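Local coordinates for protein glycogen synthase (PDB 6GNF) that is a bacterial glycogen/starch synthase of the glycosyltransferase class, built from two Rossmann-like domains with ADP and a glycan bound between them, at residues A424-P430 / T448-A453. Sequence-based numbering, arbitrary orientation.
Sequences ADYCLMP and TIPVVA
Tyr426 and Ile449 sit side by side on one face of neighbouring parallel strands inside the C-terminal sheet, ring atom CD1 of Tyr426 3.7 Å from CB of Ile449. Val451 meets the same ring atom at an oblique angle through CG2, 3.8 Å away; with CG1 anti to the backbone N (chi1 -177°), CG2 is left beside that N, where it meets the ring. Five backbone hydrogen bonds link the strands in parallel register, from Ile449 N to Asp425 O (3.0 Å) through to Ala453 N to Met429 O. The straightest is Val451 N to Cys427 O, 2.8 Å at 175°, whereas Cys427 N reaches Ile449 O from above the carbonyl plane. On the other face, CG1 of Val452 packs on CB of Met429 at 4.1 Å. CG2 of Thr448 lies 3.5 Å from Ala424 O and 3.7 Å from Asp425 O, while OG1 is hydrogen-bonded to Thr421 O and Lys331 NZ. Further out, Phe353 of strand 352-356 stacks on Tyr426, helices 485-503 and 509-520 cover that face, and helix 439-445 covers the Met429 side. The two strands and helix 439-445 form a right-handed beta-alpha-beta crossover within the Rossmann-like C-terminal domain, with Met429 close to the bound ADP.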
# COMPACT_ATOMS: atom_id res chain seq x y z
N ALA A 424 -0.82 -4.08 -22.64
CA ALA A 424 -0.38 -2.71 -22.82
C ALA A 424 1.10 -2.64 -23.17
O ALA A 424 1.88 -3.49 -22.75
CB ALA A 424 -0.66 -1.88 -21.57
N ASP A 425 1.47 -1.61 -23.92
CA ASP A 425 2.88 -1.33 -24.19
C ASP A 425 3.49 -0.54 -23.05
O ASP A 425 4.67 -0.70 -22.74
CB ASP A 425 3.00 -0.53 -25.48
CG ASP A 425 2.48 -1.29 -26.66
OD1 ASP A 425 2.88 -2.46 -26.80
OD2 ASP A 425 1.68 -0.72 -27.44
N TYR A 426 2.67 0.32 -22.44
CA TYR A 426 3.13 1.22 -21.40
C TYR A 426 2.24 1.15 -20.16
O TYR A 426 1.02 1.04 -20.27
CB TYR A 426 3.19 2.64 -21.95
CG TYR A 426 4.14 2.80 -23.11
CD1 TYR A 426 5.52 2.80 -22.91
CD2 TYR A 426 3.68 2.94 -24.41
CE1 TYR A 426 6.40 2.93 -23.96
CE2 TYR A 426 4.55 3.08 -25.48
CZ TYR A 426 5.92 3.08 -25.26
OH TYR A 426 6.79 3.23 -26.32
N CYS A 427 2.87 1.25 -18.99
CA CYS A 427 2.17 1.34 -17.71
C CYS A 427 2.22 2.78 -17.21
O CYS A 427 3.28 3.29 -16.84
CB CYS A 427 2.83 0.40 -16.71
SG CYS A 427 2.23 0.59 -15.03
N LEU A 428 1.07 3.44 -17.20
CA LEU A 428 0.97 4.87 -16.97
C LEU A 428 0.59 5.18 -15.52
O LEU A 428 -0.50 4.80 -15.08
CB LEU A 428 -0.08 5.45 -17.92
CG LEU A 428 -0.24 6.96 -18.04
CD1 LEU A 428 0.98 7.57 -18.71
CD2 LEU A 428 -1.49 7.28 -18.84
N MET A 429 1.49 5.83 -14.79
CA MET A 429 1.28 6.16 -13.38
C MET A 429 1.57 7.64 -13.08
O MET A 429 2.65 7.97 -12.59
CB MET A 429 2.16 5.29 -12.49
CG MET A 429 1.98 3.80 -12.70
SD MET A 429 3.04 2.83 -11.61
CE MET A 429 2.31 3.18 -10.03
N PRO A 430 0.59 8.52 -13.31
CA PRO A 430 0.74 9.94 -13.04
C PRO A 430 0.48 10.29 -11.57
O PRO A 430 -0.35 11.14 -11.26
CB PRO A 430 -0.32 10.57 -13.94
CG PRO A 430 -1.42 9.56 -13.94
CD PRO A 430 -0.74 8.22 -13.88
N THR A 448 6.35 -4.66 -20.03
CA THR A 448 5.54 -3.48 -20.24
C THR A 448 6.27 -2.31 -19.59
O THR A 448 6.63 -2.36 -18.42
CB THR A 448 4.13 -3.68 -19.64
OG1 THR A 448 3.46 -4.75 -20.33
CG2 THR A 448 3.28 -2.42 -19.75
N ILE A 449 6.45 -1.24 -20.36
CA ILE A 449 7.36 -0.16 -19.99
C ILE A 449 6.67 0.91 -19.15
O ILE A 449 5.70 1.52 -19.60
CB ILE A 449 7.95 0.49 -21.25
CG1 ILE A 449 8.87 -0.51 -21.97
CG2 ILE A 449 8.72 1.75 -20.90
CD1 ILE A 449 9.21 -0.14 -23.39
N PRO A 450 7.20 1.17 -17.93
CA PRO A 450 6.60 2.22 -17.10
C PRO A 450 6.83 3.64 -17.62
O PRO A 450 7.93 3.98 -18.05
CB PRO A 450 7.29 2.04 -15.74
CG PRO A 450 7.87 0.67 -15.76
CD PRO A 450 8.22 0.42 -17.19
N VAL A 451 5.77 4.45 -17.56
CA VAL A 451 5.85 5.88 -17.79
C VAL A 451 5.23 6.51 -16.55
O VAL A 451 4.01 6.48 -16.37
CB VAL A 451 5.10 6.31 -19.07
CG1 VAL A 451 5.24 7.80 -19.32
CG2 VAL A 451 5.59 5.52 -20.26
N VAL A 452 6.08 7.08 -15.70
CA VAL A 452 5.71 7.37 -14.32
C VAL A 452 6.05 8.79 -13.89
O VAL A 452 6.90 9.45 -14.48
CB VAL A 452 6.41 6.38 -13.36
CG1 VAL A 452 6.03 4.95 -13.73
CG2 VAL A 452 7.92 6.54 -13.39
N ALA A 453 5.35 9.26 -12.87
CA ALA A 453 5.66 10.55 -12.26
C ALA A 453 6.99 10.46 -11.50
O ALA A 453 7.31 9.42 -10.93
CB ALA A 453 4.55 10.96 -11.30